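Long-range contacts in thiosulfate sulfurtransferase YnjE (Escherichia coli, PDB 2WLR), which catalyses the transfer of sulfur from thiosulfate to cyanide, giving thiocyanate and sulfite, through a persulfide carried on the enzyme: residues Lys21-Pro27 and Ala48-Ala53; Asp147-Ile151 and His198-Thr204; Tyr209-Val213 and Leu233-Trp238. All blocks are in the same frame, centred on the assembly; numbering follows the deposited sequence.

Overall arrangement
The contacts sample two rhodanese modules of one chain. Contact 1 belongs to the first module and is buried, held mainly by backbone bonds between neighbouring parallel strands. Contacts 2 and 3 serve the same five-stranded sheet of the second module, at different depths. Contact 2 is partly buried, with salt bridges and water at its outer end and isoleucines inside. Contact 3 is buried, and its arginine stacks on a tryptophan. Contacts 2 and 3 touch where Tyr209 N lies 3.0 Å from Ile151 O, probably a hydrogen bond, whereas the centre of contact 1 is about 35 Å from that of contact 2 and about 22 Å from that of contact 3.

Contact 1: Lys21-Pro27 and Ala48-Ala53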
ATOM      1  N   LYS A  21     -18.660  -0.968  18.162  1.00 14.30           N
ATOM      2  CA  LYS A  21     -17.720  -0.695  17.088  1.00 14.81           C
ATOM      3  C   LYS A  21     -18.438   0.016  15.933  1.00 12.68           C
ATOM      4  O   LYS A  21     -19.578  -0.303  15.607  1.00 13.48           O
ATOM      5  CB  LYS A  21     -17.095  -1.995  16.585  1.00 16.32           C
ATOM      6  CG  LYS A  21     -16.113  -2.616  17.593  1.00 20.47           C
ATOM      7  CD  LYS A  21     -15.523  -3.937  17.115  1.00 23.80           C
ATOM      8  CE  LYS A  21     -14.669  -4.575  18.205  1.00 25.42           C
ATOM      9  NZ  LYS A  21     -15.514  -5.058  19.339  1.00 28.09           N
ATOM     10  N   ALA A  22     -17.771   1.008  15.362  1.00 10.97           N
ATOM     11  CA  ALA A  22     -18.277   1.701  14.173  1.00  9.60           C
ATOM     12  C   ALA A  22     -17.713   1.040  12.904  1.00  8.80           C
ATOM     13  O   ALA A  22     -16.566   0.603  12.872  1.00  9.12           O
ATOM     14  CB  ALA A  22     -17.910   3.195  14.235  1.00 10.38           C
ATOM     15  N   ILE A  23     -18.545   1.019  11.858  1.00  8.84           N
ATOM     16  CA  ILE A  23     -18.132   0.452  10.567  1.00  7.75           C
ATOM     17  C   ILE A  23     -18.445   1.468   9.456  1.00  7.29           C
ATOM     18  O   ILE A  23     -19.586   1.866   9.246  1.00  8.16           O
ATOM     19  CB  ILE A  23     -18.830  -0.866  10.225  1.00  8.61           C
ATOM     20  CG1 ILE A  23     -18.553  -1.893  11.327  1.00 11.02           C
ATOM     21  CG2 ILE A  23     -18.376  -1.319   8.850  1.00 10.85           C
ATOM     22  CD1 ILE A  23     -19.204  -3.265  11.091  1.00 12.20           C
ATOM     23  N   ASP A  24     -17.375   1.906   8.807  1.00  6.92           N
ATOM     24  CA  ASP A  24     -17.386   2.864   7.707  1.00  6.16           C
ATOM     25  C   ASP A  24     -17.589   2.058   6.434  1.00  6.50           C
ATOM     26  O   ASP A  24     -16.759   1.211   6.088  1.00  5.83           O
ATOM     27  CB  ASP A  24     -16.026   3.569   7.727  1.00  5.87           C
ATOM     28  CG  ASP A  24     -15.923   4.742   6.796  1.00  6.95           C
ATOM     29  OD1 ASP A  24     -16.527   4.766   5.727  1.00  8.63           O
ATOM     30  OD2 ASP A  24     -15.174   5.701   7.149  1.00  7.44           O
ATOM     31  N   THR A  25     -18.718   2.264   5.775  1.00  6.83           N
ATOM     32  CA  THR A  25     -19.108   1.511   4.586  1.00  6.51           C
ATOM     33  C   THR A  25     -18.679   2.134   3.254  1.00  6.92           C
ATOM     34  O   THR A  25     -18.999   1.617   2.195  1.00  7.75           O
ATOM     35  CB  THR A  25     -20.625   1.252   4.586  1.00  7.55           C
ATOM     36  OG1 THR A  25     -21.315   2.475   4.354  1.00  8.55           O
ATOM     37  CG2 THR A  25     -21.076   0.571   5.907  1.00  7.85           C
ATOM     38  N   ARG A  26     -17.884   3.200   3.330  1.00  6.52           N
ATOM     39  CA  ARG A  26     -17.402   3.873   2.141  1.00  6.41           C
ATOM     40  C   ARG A  26     -16.163   3.165   1.572  1.00  6.49           C
ATOM     41  O   ARG A  26     -15.523   2.421   2.265  1.00  7.05           O
ATOM     42  CB  ARG A  26     -16.982   5.292   2.529  1.00  6.94           C
ATOM     43  CG  ARG A  26     -18.114   6.144   3.030  1.00  6.61           C
ATOM     44  CD  ARG A  26     -17.659   7.519   3.439  1.00  6.83           C
ATOM     45  NE  ARG A  26     -16.725   7.417   4.537  1.00  7.97           N
ATOM     46  CZ  ARG A  26     -16.033   8.443   5.025  1.00  7.84           C
ATOM     47  NH1 ARG A  26     -16.158   9.660   4.501  1.00  9.80           N
ATOM     48  NH2 ARG A  26     -15.179   8.254   5.992  1.00  7.64           N
ATOM     49  N   PRO A  27     -15.793   3.465   0.333  1.00  6.91           N
ATOM     50  CA  PRO A  27     -14.520   2.954  -0.177  1.00  7.26           C
ATOM     51  C   PRO A  27     -13.348   3.414   0.695  1.00  6.32           C
ATOM     52  O   PRO A  27     -13.399   4.443   1.378  1.00  6.99           O
ATOM     53  CB  PRO A  27     -14.427   3.563  -1.577  1.00  8.58           C
ATOM     54  CG  PRO A  27     -15.827   3.784  -1.968  1.00  9.61           C
ATOM     55  CD  PRO A  27     -16.554   4.165  -0.722  1.00  7.39           C
ATOM     56  N   ALA A  48     -12.955   3.087  13.989  1.00  9.94           N
ATOM     57  CA  ALA A  48     -13.883   2.486  13.029  1.00  8.69           C
ATOM     58  C   ALA A  48     -13.162   1.450  12.191  1.00  7.59           C
ATOM     59  O   ALA A  48     -11.982   1.564  11.882  1.00  8.75           O
ATOM     60  CB  ALA A  48     -14.445   3.511  12.061  1.00  8.17           C
ATOM     61  N   LEU A  49     -13.948   0.455  11.820  1.00  8.34           N
ATOM     62  CA  LEU A  49     -13.556  -0.534  10.823  1.00  8.39           C
ATOM     63  C   LEU A  49     -14.001  -0.024   9.449  1.00  8.74           C
ATOM     64  O   LEU A  49     -14.933   0.785   9.353  1.00  9.87           O
ATOM     65  CB  LEU A  49     -14.202  -1.915  11.123  1.00  9.09           C
ATOM     66  CG  LEU A  49     -13.967  -2.437  12.547  1.00 10.36           C
ATOM     67  CD1 LEU A  49     -14.649  -3.787  12.719  1.00 12.86           C
ATOM     68  CD2 LEU A  49     -12.471  -2.507  12.895  1.00 13.06           C
ATOM     69  N   ASN A  50     -13.377  -0.529   8.393  1.00  7.58           N
ATOM     70  CA  ASN A  50     -13.781  -0.224   7.020  1.00  6.78           C
ATOM     71  C   ASN A  50     -14.309  -1.520   6.414  1.00  6.39           C
ATOM     72  O   ASN A  50     -13.564  -2.520   6.258  1.00  7.03           O
ATOM     73  CB  ASN A  50     -12.590   0.269   6.220  1.00  5.64           C
ATOM     74  CG  ASN A  50     -12.963   0.891   4.846  1.00  5.69           C
ATOM     75  OD1 ASN A  50     -14.136   1.334   4.607  1.00  9.19           O
ATOM     76  ND2 ASN A  50     -12.006   0.932   3.986  1.00  4.44           N
ATOM     77  N   LEU A  51     -15.562  -1.472   6.013  1.00  7.71           N
ATOM     78  CA  LEU A  51     -16.165  -2.577   5.272  1.00  8.01           C
ATOM     79  C   LEU A  51     -16.928  -1.942   4.140  1.00  8.32           C
ATOM     80  O   LEU A  51     -18.106  -1.593   4.284  1.00  8.68           O
ATOM     81  CB  LEU A  51     -17.077  -3.432   6.154  1.00  8.41           C
ATOM     82  CG  LEU A  51     -17.636  -4.709   5.517  1.00  9.58           C
ATOM     83  CD1 LEU A  51     -16.547  -5.651   5.008  1.00 11.67           C
ATOM     84  CD2 LEU A  51     -18.559  -5.461   6.490  1.00 11.33           C
ATOM     85  N   SER A  52     -16.244  -1.721   3.039  1.00  8.59           N
ATOM     86  CA  SER A  52     -16.840  -1.022   1.909  1.00  8.02           C
ATOM     87  C   SER A  52     -17.931  -1.855   1.268  1.00  8.25           C
ATOM     88  O   SER A  52     -17.685  -3.021   0.916  1.00  8.71           O
ATOM     89  CB  SER A  52     -15.788  -0.669   0.904  1.00  8.71           C
ATOM     90  OG  SER A  52     -16.346   0.087  -0.130  1.00 10.21           O
ATOM     91  N   ALA A  53     -19.097  -1.267   1.033  1.00  7.58           N
ATOM     92  CA  ALA A  53     -20.178  -2.001   0.357  1.00  8.76           C
ATOM     93  C   ALA A  53     -19.720  -2.494  -1.006  1.00  9.04           C
ATOM     94  O   ALA A  53     -20.162  -3.525  -1.448  1.00 11.27           O
ATOM     95  CB  ALA A  53     -21.438  -1.156   0.202  1.00  8.99           C
TER
HETATM   96  O   HOH W   1     -18.719   1.419  -0.843  1.00 14.03           O
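The parallel pairing of Lys21-Pro27 with Ala48-Ala53 slips out of register where the strands end: Ala53 N donates to Thr25 O (3.1 Å), although a regular ladder would have carried it to the carbonyl of Arg26. Upstream the pattern is orthodox. Leu49 N binds Ala22 O, Asp24 N returns to Leu49 O at 2.7 Å and nearly straight on, and Leu51 N binds Asp24 O. Short CA-H...O contacts run between these bonds, among them Thr25 CA to Leu51 O.

The amide of Arg26 turns back instead to Asp24 OD1, closing an Asx turn. Asp24 can serve it because CG stands anti to the backbone N (chi1 -171°), which carries the carboxylate beside its own carbonyl and toward the arginine. Arg26 then grips it side-on, NE on OD1 (2.9 Å) and NH2 on the syn lone pair of OD2 (2.8 Å), both nearly in the guanidinium plane. OD1 thus takes two hydrogens from one residue. With an alanine here, the Arg26 guanidinium is likely to lose its charge mate and the turn after the strand its amide acceptor.

On the other face of the sheet, Ile23 and Leu51 lie side by side, with Ile23 CG2 3.7 Å from Leu51 CB. A water joins Thr25 O to Ser52 OG, which also bonds to Ser54.

The two segments form a beta-alpha-beta unit with helix 28-32, for which Pro27 is the N-cap residue. Strand 49-50 edges the first rhodanese sheet, strand 79-82 flanks 21-24 across from it, Tyr82 O takes the hydroxyl of Thr25, and helix 85-97 packs against Thr25 and Ala53.

Contact 2: Asp147-Ile151 and His198-Thr204; sequences DWKVI and HGIRHDT
Asp147, just ahead of the strand, meets Arg201 through a single oxygen. NH1 and NH2 of the arginine close end-on upon Asp147 OD2, each at 3.2 Å, with that oxygen near the guanidinium plane. The carboxylate is turned 68° against the guanidinium, so NH2 reaches OD2 from above the carboxylate plane while NH1 comes nearly along the C-O bond. The backbone of Asp147 is tied in by water: one molecule takes its N-H and donates to Asp203 O, and a second donates to Asp147 O.

At Trp148 the CB points away from the loop, and the backbone CA meets the methyl of Thr204. Lys149 runs across that same methyl, its CG 3.7 Å from Thr204 CG2. Bends at chi2 (-68°) and again at chi4 bring its chain over the C-terminal end of helix 188-197, where CE comes 3.3 Å from Gly199 O and NZ makes a weak hydrogen bond to that oxygen. Gly199, of positive phi, is the C-prime residue of the Schellman motif closing this helix, and a CB there would press on Lys149 CE. Ile151 ends the walk, its CD1 meeting Ile200 CD1 tip to tip at 3.9 Å.

Arg201 is held from several directions: Asp203 OD1 takes NE at 2.8 Å through its syn lone pair, and Glu259 forms a further salt bridge with NH1. The Arg201 charge probably eases the repulsion among the carboxylates of Asp147, Asp203 and Glu259, and the network ties the turn Arg201-Thr204 to the start of strand 148-154, while the apolar isoleucine pair closes the buried end.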
ATOM      1  N   ASP A 147       4.543  20.938 -11.240  1.00 15.89           N
ATOM      2  CA  ASP A 147       4.498  19.975 -12.319  1.00 16.18           C
ATOM      3  C   ASP A 147       4.230  18.562 -11.783  1.00 14.17           C
ATOM      4  O   ASP A 147       4.671  18.211 -10.689  1.00 13.41           O
ATOM      5  CB  ASP A 147       5.837  19.980 -13.079  1.00 16.89           C
ATOM      6  CG  ASP A 147       6.069  21.258 -13.877  1.00 21.59           C
ATOM      7  OD1 ASP A 147       5.089  21.941 -14.238  1.00 26.15           O
ATOM      8  OD2 ASP A 147       7.249  21.549 -14.164  1.00 27.14           O
ATOM      9  N   TRP A 148       3.510  17.782 -12.572  1.00 12.39           N
ATOM     10  CA  TRP A 148       3.222  16.393 -12.237  1.00 13.69           C
ATOM     11  C   TRP A 148       3.263  15.494 -13.468  1.00 13.32           C
ATOM     12  O   TRP A 148       3.040  15.913 -14.616  1.00 13.73           O
ATOM     13  CB  TRP A 148       1.879  16.273 -11.472  1.00 13.38           C
ATOM     14  CG  TRP A 148       0.662  16.854 -12.179  1.00 15.40           C
ATOM     15  CD1 TRP A 148       0.154  18.126 -12.042  1.00 15.05           C
ATOM     16  CD2 TRP A 148      -0.206  16.181 -13.082  1.00 16.74           C
ATOM     17  NE1 TRP A 148      -0.936  18.285 -12.835  1.00 18.04           N
ATOM     18  CE2 TRP A 148      -1.194  17.106 -13.484  1.00 17.20           C
ATOM     19  CE3 TRP A 148      -0.232  14.899 -13.613  1.00 20.24           C
ATOM     20  CZ2 TRP A 148      -2.197  16.782 -14.399  1.00 19.20           C
ATOM     21  CZ3 TRP A 148      -1.223  14.572 -14.519  1.00 22.04           C
ATOM     22  CH2 TRP A 148      -2.195  15.512 -14.909  1.00 18.90           C
ATOM     23  N   LYS A 149       3.559  14.223 -13.210  1.00 12.32           N
ATOM     24  CA  LYS A 149       3.608  13.181 -14.195  1.00 13.07           C
ATOM     25  C   LYS A 149       2.826  11.986 -13.656  1.00 11.76           C
ATOM     26  O   LYS A 149       2.920  11.692 -12.443  1.00 11.71           O
ATOM     27  CB  LYS A 149       5.058  12.748 -14.435  1.00 13.02           C
ATOM     28  CG  LYS A 149       6.020  13.822 -14.882  1.00 17.06           C
ATOM     29  CD  LYS A 149       5.676  14.294 -16.284  1.00 17.53           C
ATOM     30  CE  LYS A 149       6.902  14.822 -17.066  1.00 20.14           C
ATOM     31  NZ  LYS A 149       6.952  16.290 -17.036  1.00 23.00           N
ATOM     32  N   VAL A 150       2.122  11.294 -14.534  1.00 10.77           N
ATOM     33  CA  VAL A 150       1.517   9.994 -14.263  1.00 11.25           C
ATOM     34  C   VAL A 150       2.241   8.947 -15.091  1.00 10.31           C
ATOM     35  O   VAL A 150       2.472   9.142 -16.277  1.00 10.43           O
ATOM     36  CB  VAL A 150       0.032   9.974 -14.577  1.00 12.15           C
ATOM     37  CG1 VAL A 150      -0.560   8.588 -14.305  1.00 13.21           C
ATOM     38  CG2 VAL A 150      -0.689  11.026 -13.738  1.00 14.28           C
ATOM     39  N   ILE A 151       2.649   7.859 -14.464  1.00  9.77           N
ATOM     40  CA  ILE A 151       3.505   6.873 -15.097  1.00 10.50           C
ATOM     41  C   ILE A 151       3.076   5.480 -14.732  1.00  9.93           C
ATOM     42  O   ILE A 151       2.972   5.152 -13.529  1.00  9.72           O
ATOM     43  CB  ILE A 151       4.971   7.056 -14.666  1.00  9.66           C
ATOM     44  CG1 ILE A 151       5.435   8.518 -14.847  1.00 12.48           C
ATOM     45  CG2 ILE A 151       5.881   6.150 -15.474  1.00 11.44           C
ATOM     46  CD1 ILE A 151       6.902   8.737 -14.668  1.00 12.51           C
ATOM     47  N   HIS A 198      12.566  10.728 -18.473  1.00 12.13           N
ATOM     48  CA  HIS A 198      11.135  10.771 -18.188  1.00 12.37           C
ATOM     49  C   HIS A 198      10.639  12.135 -17.675  1.00 11.89           C
ATOM     50  O   HIS A 198       9.485  12.257 -17.251  1.00 11.85           O
ATOM     51  CB  HIS A 198      10.766   9.642 -17.222  1.00 11.98           C
ATOM     52  CG  HIS A 198      10.968   8.293 -17.816  1.00 12.93           C
ATOM     53  ND1 HIS A 198      10.036   7.690 -18.632  1.00 15.42           N
ATOM     54  CD2 HIS A 198      12.038   7.468 -17.785  1.00 13.78           C
ATOM     55  CE1 HIS A 198      10.505   6.524 -19.039  1.00 15.63           C
ATOM     56  NE2 HIS A 198      11.727   6.368 -18.547  1.00 14.83           N
ATOM     57  N   GLY A 199      11.467  13.177 -17.754  1.00 12.02           N
ATOM     58  CA  GLY A 199      11.026  14.533 -17.468  1.00 11.07           C
ATOM     59  C   GLY A 199      10.700  14.813 -16.032  1.00 11.49           C
ATOM     60  O   GLY A 199       9.811  15.601 -15.726  1.00 11.86           O
ATOM     61  N   ILE A 200      11.431  14.162 -15.134  1.00 11.27           N
ATOM     62  CA  ILE A 200      11.203  14.266 -13.700  1.00 12.00           C
ATOM     63  C   ILE A 200      12.324  15.066 -13.026  1.00 11.62           C
ATOM     64  O   ILE A 200      13.501  14.656 -13.079  1.00 11.73           O
ATOM     65  CB  ILE A 200      11.133  12.874 -13.059  1.00 11.00           C
ATOM     66  CG1 ILE A 200      10.024  12.032 -13.720  1.00 12.97           C
ATOM     67  CG2 ILE A 200      10.920  13.003 -11.540  1.00 12.34           C
ATOM     68  CD1 ILE A 200      10.069  10.523 -13.364  1.00 13.62           C
ATOM     69  N   ARG A 201      12.002  16.210 -12.411  1.00 12.30           N
ATOM     70  CA  ARG A 201      12.923  16.903 -11.513  1.00 12.82           C
ATOM     71  C   ARG A 201      12.600  16.517 -10.081  1.00 12.85           C
ATOM     72  O   ARG A 201      11.556  15.883  -9.802  1.00 12.03           O
ATOM     73  CB  ARG A 201      12.788  18.421 -11.636  1.00 13.74           C
ATOM     74  CG  ARG A 201      12.983  18.970 -13.004  1.00 17.69           C
ATOM     75  CD  ARG A 201      13.022  20.504 -12.962  1.00 21.68           C
ATOM     76  NE  ARG A 201      11.832  21.001 -12.279  1.00 25.50           N
ATOM     77  CZ  ARG A 201      10.645  21.213 -12.847  1.00 29.08           C
ATOM     78  NH1 ARG A 201      10.455  21.036 -14.156  1.00 31.11           N
ATOM     79  NH2 ARG A 201       9.634  21.645 -12.093  1.00 31.87           N
ATOM     80  N   HIS A 202      13.425  16.984  -9.152  1.00 12.29           N
ATOM     81  CA  HIS A 202      13.187  16.667  -7.746  1.00 12.54           C
ATOM     82  C   HIS A 202      11.822  17.207  -7.253  1.00 12.86           C
ATOM     83  O   HIS A 202      11.217  16.645  -6.331  1.00 11.23           O
ATOM     84  CB  HIS A 202      14.350  17.153  -6.875  1.00 12.74           C
ATOM     85  CG  HIS A 202      14.290  18.606  -6.506  1.00 16.98           C
ATOM     86  ND1 HIS A 202      14.592  19.616  -7.393  1.00 17.81           N
ATOM     87  CD2 HIS A 202      13.980  19.212  -5.336  1.00 19.37           C
ATOM     88  CE1 HIS A 202      14.471  20.786  -6.783  1.00 18.13           C
ATOM     89  NE2 HIS A 202      14.106  20.564  -5.531  1.00 20.22           N
ATOM     90  N   ASP A 203      11.356  18.283  -7.870  1.00 13.32           N
ATOM     91  CA  ASP A 203      10.116  18.948  -7.482  1.00 14.20           C
ATOM     92  C   ASP A 203       8.969  18.653  -8.430  1.00 14.11           C
ATOM     93  O   ASP A 203       7.942  19.334  -8.391  1.00 16.88           O
ATOM     94  CB  ASP A 203      10.323  20.476  -7.340  1.00 14.80           C
ATOM     95  CG  ASP A 203      10.810  21.141  -8.608  1.00 19.28           C
ATOM     96  OD1 ASP A 203      11.139  20.457  -9.596  1.00 21.29           O
ATOM     97  OD2 ASP A 203      10.863  22.401  -8.584  1.00 24.42           O
ATOM     98  N   THR A 204       9.106  17.625  -9.266  1.00 12.97           N
ATOM     99  CA  THR A 204       8.008  17.110 -10.053  1.00 13.60           C
ATOM    100  C   THR A 204       7.282  16.050  -9.233  1.00 13.19           C
ATOM    101  O   THR A 204       7.929  15.129  -8.711  1.00 13.45           O
ATOM    102  CB  THR A 204       8.495  16.405 -11.321  1.00 13.44           C
ATOM    103  OG1 THR A 204       9.360  17.283 -12.059  1.00 15.12           O
ATOM    104  CG2 THR A 204       7.322  15.951 -12.208  1.00 14.96           C
TER
HETATM  105  O   HOH W   2       4.609  19.217  -7.985  1.00 16.37           O
HETATM  106  O   HOH W   3       7.147  21.459 -10.312  1.00 23.52           O

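Contact 3: Tyr209-Val213 and Leu233-Trp238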
ATOM      1  N   TYR A 209       1.517   3.983 -11.233  1.00  8.91           N
ATOM      2  CA  TYR A 209       0.575   2.881 -11.115  1.00  8.15           C
ATOM      3  C   TYR A 209       1.082   1.710 -11.872  1.00  9.11           C
ATOM      4  O   TYR A 209       1.921   1.836 -12.746  1.00  9.45           O
ATOM      5  CB  TYR A 209      -0.846   3.238 -11.581  1.00  8.72           C
ATOM      6  CG  TYR A 209      -1.018   3.328 -13.101  1.00  9.76           C
ATOM      7  CD1 TYR A 209      -0.678   4.473 -13.804  1.00  9.99           C
ATOM      8  CD2 TYR A 209      -1.521   2.249 -13.816  1.00  9.45           C
ATOM      9  CE1 TYR A 209      -0.838   4.519 -15.199  1.00  9.67           C
ATOM     10  CE2 TYR A 209      -1.677   2.314 -15.181  1.00  9.19           C
ATOM     11  CZ  TYR A 209      -1.339   3.433 -15.853  1.00  9.94           C
ATOM     12  OH  TYR A 209      -1.487   3.488 -17.236  1.00 10.30           O
ATOM     13  N   GLY A 210       0.570   0.554 -11.529  1.00 10.47           N
ATOM     14  CA  GLY A 210       0.928  -0.661 -12.249  1.00 11.21           C
ATOM     15  C   GLY A 210      -0.278  -1.548 -12.399  1.00 11.20           C
ATOM     16  O   GLY A 210      -1.252  -1.391 -11.707  1.00 10.91           O
ATOM     17  N   ARG A 211      -0.200  -2.512 -13.306  1.00 12.59           N
ATOM     18  CA  ARG A 211      -1.156  -3.583 -13.296  1.00 13.36           C
ATOM     19  C   ARG A 211      -0.977  -4.352 -11.981  1.00 12.97           C
ATOM     20  O   ARG A 211      -1.937  -4.858 -11.428  1.00 14.64           O
ATOM     21  CB  ARG A 211      -0.991  -4.526 -14.501  1.00 14.55           C
ATOM     22  CG  ARG A 211      -2.068  -4.347 -15.611  1.00 16.86           C
ATOM     23  CD  ARG A 211      -1.837  -3.148 -16.521  1.00 16.75           C
ATOM     24  NE  ARG A 211      -2.912  -3.069 -17.518  1.00 20.66           N
ATOM     25  CZ  ARG A 211      -3.066  -2.128 -18.448  1.00 17.83           C
ATOM     26  NH1 ARG A 211      -2.215  -1.121 -18.571  1.00 15.22           N
ATOM     27  NH2 ARG A 211      -4.111  -2.225 -19.244  1.00 20.79           N
ATOM     28  N   ASP A 212       0.255  -4.400 -11.477  1.00 12.52           N
ATOM     29  CA  ASP A 212       0.524  -4.877 -10.116  1.00 12.22           C
ATOM     30  C   ASP A 212       1.118  -3.703  -9.345  1.00 11.26           C
ATOM     31  O   ASP A 212       2.039  -3.039  -9.817  1.00 11.61           O
ATOM     32  CB  ASP A 212       1.542  -6.016 -10.126  1.00 13.64           C
ATOM     33  CG  ASP A 212       1.086  -7.209 -10.959  1.00 16.03           C
ATOM     34  OD1 ASP A 212      -0.084  -7.654 -10.843  1.00 20.12           O
ATOM     35  OD2 ASP A 212       1.938  -7.705 -11.725  1.00 20.69           O
ATOM     36  N   VAL A 213       0.617  -3.479  -8.132  1.00 10.24           N
ATOM     37  CA  VAL A 213       1.043  -2.338  -7.346  1.00 10.30           C
ATOM     38  C   VAL A 213       2.540  -2.402  -7.081  1.00  9.80           C
ATOM     39  O   VAL A 213       3.198  -1.372  -7.107  1.00  9.70           O
ATOM     40  CB  VAL A 213       0.247  -2.264  -6.039  1.00 11.08           C
ATOM     41  CG1 VAL A 213       0.836  -1.228  -5.101  1.00 11.60           C
ATOM     42  CG2 VAL A 213      -1.234  -1.936  -6.332  1.00 12.37           C
ATOM     43  N   LEU A 233       1.264   6.746  -5.265  1.00  8.55           N
ATOM     44  CA  LEU A 233       0.804   5.535  -5.958  1.00  8.53           C
ATOM     45  C   LEU A 233      -0.672   5.633  -6.155  1.00  8.80           C
ATOM     46  O   LEU A 233      -1.391   6.124  -5.300  1.00  9.82           O
ATOM     47  CB  LEU A 233       1.003   4.286  -5.108  1.00 10.30           C
ATOM     48  CG  LEU A 233       2.421   3.843  -4.807  1.00 12.61           C
ATOM     49  CD1 LEU A 233       2.382   2.573  -3.916  1.00 14.39           C
ATOM     50  CD2 LEU A 233       3.213   3.608  -6.093  1.00 16.01           C
ATOM     51  N   LEU A 234      -1.144   5.081  -7.257  1.00  8.38           N
ATOM     52  CA  LEU A 234      -2.568   4.778  -7.376  1.00  8.41           C
ATOM     53  C   LEU A 234      -2.904   3.518  -6.591  1.00  9.33           C
ATOM     54  O   LEU A 234      -2.471   2.437  -6.923  1.00  9.13           O
ATOM     55  CB  LEU A 234      -2.982   4.602  -8.839  1.00  9.28           C
ATOM     56  CG  LEU A 234      -4.422   4.192  -9.135  1.00  8.94           C
ATOM     57  CD1 LEU A 234      -5.436   5.202  -8.553  1.00 10.97           C
ATOM     58  CD2 LEU A 234      -4.655   4.038 -10.632  1.00 10.84           C
ATOM     59  N   ASP A 235      -3.720   3.682  -5.563  1.00  9.34           N
ATOM     60  CA  ASP A 235      -4.058   2.600  -4.627  1.00  9.37           C
ATOM     61  C   ASP A 235      -4.816   1.540  -5.416  1.00  9.16           C
ATOM     62  O   ASP A 235      -5.811   1.859  -6.064  1.00 10.24           O
ATOM     63  CB  ASP A 235      -4.926   3.203  -3.525  1.00  9.99           C
ATOM     64  CG  ASP A 235      -5.113   2.299  -2.317  1.00  9.31           C
ATOM     65  OD1 ASP A 235      -4.429   1.273  -2.191  1.00 11.51           O
ATOM     66  OD2 ASP A 235      -5.998   2.669  -1.519  1.00 10.91           O
ATOM     67  N   GLY A 236      -4.309   0.308  -5.406  1.00  8.99           N
ATOM     68  CA  GLY A 236      -4.948  -0.778  -6.110  1.00  9.01           C
ATOM     69  C   GLY A 236      -4.557  -0.895  -7.572  1.00 10.29           C
ATOM     70  O   GLY A 236      -4.908  -1.880  -8.249  1.00 13.13           O
ATOM     71  N   GLY A 237      -3.813   0.075  -8.070  1.00 11.20           N
ATOM     72  CA  GLY A 237      -3.302   0.017  -9.419  1.00 11.12           C
ATOM     73  C   GLY A 237      -4.311   0.213 -10.520  1.00 11.15           C
ATOM     74  O   GLY A 237      -5.404   0.696 -10.326  1.00 10.47           O
ATOM     75  N   TRP A 238      -3.907  -0.231 -11.704  1.00 11.00           N
ATOM     76  CA  TRP A 238      -4.694  -0.096 -12.915  1.00 11.00           C
ATOM     77  C   TRP A 238      -6.111  -0.611 -12.799  1.00 11.67           C
ATOM     78  O   TRP A 238      -7.013  -0.016 -13.356  1.00 11.61           O
ATOM     79  CB  TRP A 238      -3.983  -0.839 -14.043  1.00 11.88           C
ATOM     80  CG  TRP A 238      -4.886  -1.076 -15.228  1.00 11.01           C
ATOM     81  CD1 TRP A 238      -5.479  -2.251 -15.560  1.00 13.65           C
ATOM     82  CD2 TRP A 238      -5.343  -0.100 -16.184  1.00 11.40           C
ATOM     83  NE1 TRP A 238      -6.276  -2.077 -16.671  1.00 14.28           N
ATOM     84  CE2 TRP A 238      -6.210  -0.767 -17.069  1.00 13.80           C
ATOM     85  CE3 TRP A 238      -5.140   1.278 -16.348  1.00 11.92           C
ATOM     86  CZ2 TRP A 238      -6.822  -0.116 -18.152  1.00 14.05           C
ATOM     87  CZ3 TRP A 238      -5.749   1.926 -17.429  1.00 13.97           C
ATOM     88  CH2 TRP A 238      -6.594   1.211 -18.303  1.00 13.93           C
TER
HETATM   89  O   HOH W   4      -0.337   1.336  -8.353  1.00 12.08           O
HETATM   90  O   HOH W   5      -4.154  -3.219 -10.689  1.00 15.14           O
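Tyr209 and Leu234 meet at the apolar centre, CB to CB at 3.7 Å, and the tyrosine ring runs alongside Trp238, its CE2 3.8 Å from Trp238 CE3. A chi1 of 75° sets Tyr209 CG between its backbone N and carbonyl carbon, turning the ring along the indole. Val213 CG2 rests on the peptide between Gly236 and Gly237.

The backbone forms the next layer. Trp238 N binds Gly210 O nearly straight (2.9 Å), approaching from above the carbonyl plane. Gly237 closes a type II turn begun at Leu234; a CB on it would collide with Gly210 O. One water bridges Arg211 O and Gly236 O.

At the polar edge Arg211 lies on the indole in a cation-pi stack: its CZ stands over the five-membered ring, almost on the ring normal, with the planes 23° apart. Arg211 NH2 covers the Trp238 CE2 side at 3.4 Å from that atom, and Glu152 pairs with NH1, so the positive charge is probably stabilised by both a carboxylate and a ring face.

Strands 205-209 and 231-234 lie side by side in the sheet, and helix 213-226 joins them. By topology the Tyr209-Val213 loop matches the one bearing the active-site Cys365 in the third rhodanese module, whose helix 369-380 packs against Val213 and Leu233.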